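Local coordinates for protein polyporopepsin (Irpex lacteus, PDB 1WKR) that cleaves peptide bonds with broad specificity as a pepsin-like aspartic endopeptidase and clots milk, at residues T182-Q193 / G301-G309. Numbering follows the deposited sequence.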
ATOM      1  N   THR A 182       4.180  10.741 -16.045  1.00  7.06           N
ATOM      2  CA  THR A 182       3.268   9.958 -16.876  1.00  6.39           C
ATOM      3  C   THR A 182       1.980   9.717 -16.202  1.00  7.70           C
ATOM      4  O   THR A 182       1.974   9.245 -15.005  1.00  7.08           O
ATOM      5  CB  THR A 182       3.937   8.632 -17.257  1.00  7.85           C
ATOM      6  OG1 THR A 182       5.045   8.940 -18.118  1.00  9.79           O
ATOM      7  CG2 THR A 182       3.007   7.734 -17.959  1.00  8.17           C
ATOM      8  N   SER A 183       0.854  10.022 -16.795  1.00  7.20           N
ATOM      9  CA  SER A 183      -0.456   9.804 -16.296  1.00  6.92           C
ATOM     10  C   SER A 183      -1.039   8.442 -16.722  1.00  6.23           C
ATOM     11  O   SER A 183      -0.699   8.009 -17.875  1.00  8.00           O
ATOM     12  CB  SER A 183      -1.402  10.973 -16.790  1.00  6.41           C
ATOM     13  OG  SER A 183      -2.756  10.859 -16.156  0.30  7.17           O
ATOM     14  N   PRO A 184      -1.850   7.755 -15.983  1.00  5.55           N
ATOM     15  CA  PRO A 184      -2.404   8.215 -14.674  1.00  6.21           C
ATOM     16  C   PRO A 184      -1.556   7.847 -13.458  1.00  5.80           C
ATOM     17  O   PRO A 184      -1.980   8.222 -12.338  1.00  5.68           O
ATOM     18  CB  PRO A 184      -3.761   7.510 -14.617  1.00  7.10           C
ATOM     19  CG  PRO A 184      -3.546   6.211 -15.379  1.00  6.20           C
ATOM     20  CD  PRO A 184      -2.526   6.530 -16.443  1.00  6.62           C
ATOM     21  N   ALA A 185      -0.413   7.162 -13.602  1.00  5.08           N
ATOM     22  CA  ALA A 185       0.415   6.867 -12.412  1.00  4.67           C
ATOM     23  C   ALA A 185       0.772   8.100 -11.642  1.00  4.76           C
ATOM     24  O   ALA A 185       0.886   8.059 -10.411  1.00  5.07           O
ATOM     25  CB  ALA A 185       1.711   6.188 -12.863  1.00  4.83           C
ATOM     26  N   SER A 186       0.904   9.263 -12.312  1.00  4.55           N
ATOM     27  CA  SER A 186       1.255  10.521 -11.675  1.00  5.35           C
ATOM     28  C   SER A 186       0.247  10.997 -10.637  1.00  5.92           C
ATOM     29  O   SER A 186       0.637  11.866  -9.806  1.00  6.56           O
ATOM     30  CB  SER A 186       1.444  11.595 -12.746  1.00  6.04           C
ATOM     31  OG  SER A 186       0.174  11.778 -13.427  1.00  7.35           O
ATOM     32  N   ALA A 187      -0.965  10.503 -10.647  1.00  4.75           N
ATOM     33  CA  ALA A 187      -1.978  10.919  -9.649  1.00  5.55           C
ATOM     34  C   ALA A 187      -1.747  10.230  -8.333  1.00  5.65           C
ATOM     35  O   ALA A 187      -2.302  10.622  -7.302  1.00  5.84           O
ATOM     36  CB  ALA A 187      -3.365  10.589 -10.206  1.00  6.70           C
ATOM     37  N   TYR A 188      -1.026   9.079  -8.325  1.00  4.79           N
ATOM     38  CA  TYR A 188      -0.751   8.247  -7.142  1.00  4.59           C
ATOM     39  C   TYR A 188       0.641   8.508  -6.704  1.00  4.54           C
ATOM     40  O   TYR A 188       1.309   9.483  -7.119  1.00  4.52           O
ATOM     41  CB  TYR A 188      -0.997   6.768  -7.559  1.00  4.76           C
ATOM     42  CG  TYR A 188      -2.342   6.433  -8.110  1.00  5.01           C
ATOM     43  CD1 TYR A 188      -2.627   6.735  -9.506  1.00  5.82           C
ATOM     44  CD2 TYR A 188      -3.356   5.891  -7.355  1.00  4.76           C
ATOM     45  CE1 TYR A 188      -3.894   6.478 -10.005  1.00  6.16           C
ATOM     46  CE2 TYR A 188      -4.635   5.679  -7.887  1.00  4.73           C
ATOM     47  CZ  TYR A 188      -4.850   5.948  -9.213  1.00  5.03           C
ATOM     48  OH  TYR A 188      -6.124   5.750  -9.761  1.00  6.60           O
ATOM     49  N   TRP A 189       1.188   7.625  -5.839  1.00  3.94           N
ATOM     50  CA  TRP A 189       2.638   7.640  -5.557  1.00  3.54           C
ATOM     51  C   TRP A 189       3.289   6.889  -6.700  1.00  3.72           C
ATOM     52  O   TRP A 189       3.646   5.706  -6.607  1.00  4.46           O
ATOM     53  CB  TRP A 189       2.928   6.999  -4.184  1.00  3.93           C
ATOM     54  CG  TRP A 189       2.460   7.958  -3.093  1.00  3.94           C
ATOM     55  CD1 TRP A 189       1.317   7.860  -2.343  1.00  3.51           C
ATOM     56  CD2 TRP A 189       3.092   9.158  -2.687  1.00  3.61           C
ATOM     57  NE1 TRP A 189       1.215   8.940  -1.469  1.00  3.77           N
ATOM     58  CE2 TRP A 189       2.298   9.754  -1.693  1.00  3.25           C
ATOM     59  CE3 TRP A 189       4.287   9.789  -3.067  1.00  3.03           C
ATOM     60  CZ2 TRP A 189       2.650  10.936  -1.077  1.00  4.13           C
ATOM     61  CZ3 TRP A 189       4.644  10.948  -2.437  1.00  4.11           C
ATOM     62  CH2 TRP A 189       3.843  11.522  -1.459  1.00  3.74           C
ATOM     63  N   GLY A 190       3.365   7.594  -7.846  1.00  3.53           N
ATOM     64  CA  GLY A 190       3.777   6.975  -9.142  1.00  4.19           C
ATOM     65  C   GLY A 190       5.210   7.217  -9.410  1.00  4.02           C
ATOM     66  O   GLY A 190       5.742   8.321  -9.208  1.00  4.15           O
ATOM     67  N   ILE A 191       5.880   6.170  -9.884  1.00  3.30           N
ATOM     68  CA  ILE A 191       7.290   6.231 -10.213  1.00  3.97           C
ATOM     69  C   ILE A 191       7.524   5.545 -11.566  1.00  3.61           C
ATOM     70  O   ILE A 191       6.672   4.810 -12.056  1.00  4.39           O
ATOM     71  CB  ILE A 191       8.189   5.551  -9.127  1.00  3.93           C
ATOM     72  CG1 ILE A 191       7.915   4.039  -9.049  1.00  5.45           C
ATOM     73  CG2 ILE A 191       7.934   6.198  -7.747  1.00  5.47           C
ATOM     74  CD1 ILE A 191       8.871   3.297  -8.155  1.00  6.29           C
ATOM     75  N   ASN A 192       8.701   5.779 -12.131  1.00  4.07           N
ATOM     76  CA  ASN A 192       9.192   5.005 -13.233  1.00  4.23           C
ATOM     77  C   ASN A 192      10.132   3.917 -12.765  1.00  4.29           C
ATOM     78  O   ASN A 192      10.953   4.183 -11.874  1.00  4.92           O
ATOM     79  CB  ASN A 192       9.906   5.944 -14.232  1.00  5.87           C
ATOM     80  CG  ASN A 192       8.970   7.038 -14.715  1.00  6.39           C
ATOM     81  OD1 ASN A 192       9.438   8.281 -14.672  1.00 11.77           O
ATOM     82  ND2 ASN A 192       7.828   6.790 -15.064  1.00  4.77           N
ATOM     83  N   GLN A 193      10.029   2.709 -13.336  1.00  4.03           N
ATOM     84  CA  GLN A 193      10.995   1.663 -12.996  1.00  4.12           C
ATOM     85  C   GLN A 193      11.084   0.692 -14.161  1.00  3.75           C
ATOM     86  O   GLN A 193      10.190   0.682 -15.028  1.00  4.59           O
ATOM     87  CB  GLN A 193      10.587   0.899 -11.707  1.00  4.24           C
ATOM     88  CG  GLN A 193       9.554  -0.177 -11.942  1.00  4.34           C
ATOM     89  CD  GLN A 193       9.038  -0.780 -10.629  1.00  4.43           C
ATOM     90  OE1 GLN A 193       9.461  -0.389  -9.541  1.00  5.10           O
ATOM     91  NE2 GLN A 193       8.144  -1.755 -10.753  1.00  4.32           N
ATOM     92  N   GLY A 301       2.094   0.127 -21.421  1.00  4.61           N
ATOM     93  CA  GLY A 301       1.847   1.303 -22.312  1.00  5.17           C
ATOM     94  C   GLY A 301       0.621   2.082 -21.913  1.00  5.60           C
ATOM     95  O   GLY A 301       0.283   2.992 -22.649  1.00  6.55           O
ATOM     96  N   GLU A 302      -0.021   1.788 -20.800  1.00  5.64           N
ATOM     97  CA  GLU A 302      -1.195   2.541 -20.383  1.00  6.48           C
ATOM     98  C   GLU A 302      -0.865   3.611 -19.376  1.00  5.72           C
ATOM     99  O   GLU A 302      -1.815   4.262 -18.838  1.00  7.74           O
ATOM    100  CB  GLU A 302      -2.249   1.600 -19.790  1.00  6.91           C
ATOM    101  CG  GLU A 302      -2.767   0.649 -20.854  1.00  9.26           C
ATOM    102  CD  GLU A 302      -4.114  -0.102 -20.320  1.00  9.90           C
ATOM    103  OE1 GLU A 302      -4.408   0.042 -19.187  1.00 14.54           O
ATOM    104  OE2 GLU A 302      -4.694  -0.697 -21.229  1.00 18.09           O
ATOM    105  N   GLY A 303       0.371   3.905 -19.098  1.00  5.81           N
ATOM    106  CA  GLY A 303       0.735   4.941 -18.132  1.00  5.84           C
ATOM    107  C   GLY A 303       0.564   4.512 -16.675  1.00  5.71           C
ATOM    108  O   GLY A 303       0.697   5.376 -15.796  1.00  5.69           O
ATOM    109  N   LEU A 304       0.268   3.244 -16.392  1.00  4.82           N
ATOM    110  CA  LEU A 304       0.191   2.701 -15.012  1.00  4.81           C
ATOM    111  C   LEU A 304       0.285   1.203 -15.261  1.00  4.34           C
ATOM    112  O   LEU A 304      -0.752   0.534 -15.538  1.00  5.22           O
ATOM    113  CB  LEU A 304      -1.097   3.171 -14.336  1.00  5.30           C
ATOM    114  CG  LEU A 304      -1.030   3.040 -12.828  1.00  5.61           C
ATOM    115  CD1 LEU A 304      -2.200   3.811 -12.157  1.00  6.84           C
ATOM    116  CD2 LEU A 304      -0.991   1.637 -12.329  1.00  6.93           C
ATOM    117  N   ASP A 305       1.486   0.671 -15.147  1.00  4.24           N
ATOM    118  CA  ASP A 305       1.799  -0.658 -15.713  1.00  3.72           C
ATOM    119  C   ASP A 305       2.336  -1.621 -14.669  1.00  3.55           C
ATOM    120  O   ASP A 305       2.763  -2.745 -15.006  1.00  4.29           O
ATOM    121  CB  ASP A 305       2.818  -0.481 -16.835  1.00  4.73           C
ATOM    122  CG  ASP A 305       2.328   0.295 -18.040  1.00  4.88           C
ATOM    123  OD1 ASP A 305       1.096   0.542 -18.180  1.00  5.09           O
ATOM    124  OD2 ASP A 305       3.177   0.636 -18.898  1.00  5.41           O
ATOM    125  N   PHE A 306       2.359  -1.182 -13.420  1.00  3.46           N
ATOM    126  CA  PHE A 306       2.742  -2.049 -12.302  1.00  3.05           C
ATOM    127  C   PHE A 306       2.208  -1.451 -10.996  1.00  3.47           C
ATOM    128  O   PHE A 306       1.970  -0.222 -10.955  1.00  3.91           O
ATOM    129  CB  PHE A 306       4.312  -2.255 -12.222  1.00  3.91           C
ATOM    130  CG  PHE A 306       5.053  -0.968 -11.947  1.00  3.25           C
ATOM    131  CD1 PHE A 306       5.183  -0.450 -10.671  1.00  4.12           C
ATOM    132  CD2 PHE A 306       5.629  -0.251 -13.001  1.00  4.52           C
ATOM    133  CE1 PHE A 306       5.852   0.714 -10.414  1.00  3.99           C
ATOM    134  CE2 PHE A 306       6.323   0.919 -12.753  1.00  4.16           C
ATOM    135  CZ  PHE A 306       6.433   1.401 -11.484  1.00  4.02           C
ATOM    136  N   ILE A 307       2.104  -2.307 -10.018  1.00  3.83           N
ATOM    137  CA  ILE A 307       1.823  -1.864  -8.619  1.00  3.70           C
ATOM    138  C   ILE A 307       2.849  -2.595  -7.754  1.00  3.43           C
ATOM    139  O   ILE A 307       2.778  -3.834  -7.610  1.00  3.95           O
ATOM    140  CB  ILE A 307       0.392  -2.136  -8.161  1.00  4.08           C
ATOM    141  CG1 ILE A 307      -0.616  -1.453  -9.078  1.00  4.05           C
ATOM    142  CG2 ILE A 307       0.238  -1.643  -6.736  1.00  4.94           C
ATOM    143  CD1 ILE A 307      -2.075  -1.698  -8.768  1.00  5.41           C
ATOM    144  N   ASN A 308       3.756  -1.842  -7.131  1.00  3.55           N
ATOM    145  CA  ASN A 308       4.655  -2.413  -6.110  1.00  3.74           C
ATOM    146  C   ASN A 308       3.848  -2.418  -4.813  1.00  3.62           C
ATOM    147  O   ASN A 308       3.664  -1.370  -4.168  1.00  4.22           O
ATOM    148  CB  ASN A 308       5.937  -1.602  -5.973  1.00  3.99           C
ATOM    149  CG  ASN A 308       6.794  -1.581  -7.212  1.00  3.49           C
ATOM    150  OD1 ASN A 308       6.598  -2.330  -8.172  1.00  4.46           O
ATOM    151  ND2 ASN A 308       7.802  -0.697  -7.210  1.00  5.31           N
ATOM    152  N   GLY A 309       3.336  -3.595  -4.440  1.00  3.50           N
ATOM    153  CA  GLY A 309       2.397  -3.734  -3.328  1.00  4.28           C
ATOM    154  C   GLY A 309       3.012  -4.103  -2.039  1.00  2.94           C
ATOM    155  O   GLY A 309       4.231  -4.033  -1.841  1.00  3.70           O
TER
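Q193 and N308 pair their side-chain amides through two hydrogen bonds in the C-terminal lobe of this pepsin-like fold, where strands 190-193 and 306-308 cross at 105°. N308 ND2 gives a nearly straight bond to Q193 OE1 at 2.9 Å. Q193 NE2 returns one to N308 OD1 at 3.1 Å, in the carbonyl plane and on a lone pair. The same Q193 amide lies flat on the F306 ring, the planes 14° apart, with NE2 above the ring centre and CG making a CH-pi contact over that face. CG of Q193 sits between the backbone N and carbonyl carbon (chi1 81°), and the extended chain beyond it carries the amide across the ring to N308. With an alanine in place of Q193, the buried N308 side chain would probably lose the mates of both OD1 and ND2, and F306 the amide that packs on that face. I191 reaches the ring differently, CG1 meeting CZ at the edge, in plane.

Toward the active-site cleft, the L304 side chain leaves CA with CG trans to the backbone N, which sets CG against A185 CB and CD1 against Y188 CE1. Both L304 and Y188 pack on the bound peptide, and Y188 OH hydrogen-bonds its backbone. Just before L304 in the chain, G303 O accepts a hydrogen bond from A185 N at 3.0 Å, while G303 CA lies 3.4 Å from S183 O in a CA-H...O contact.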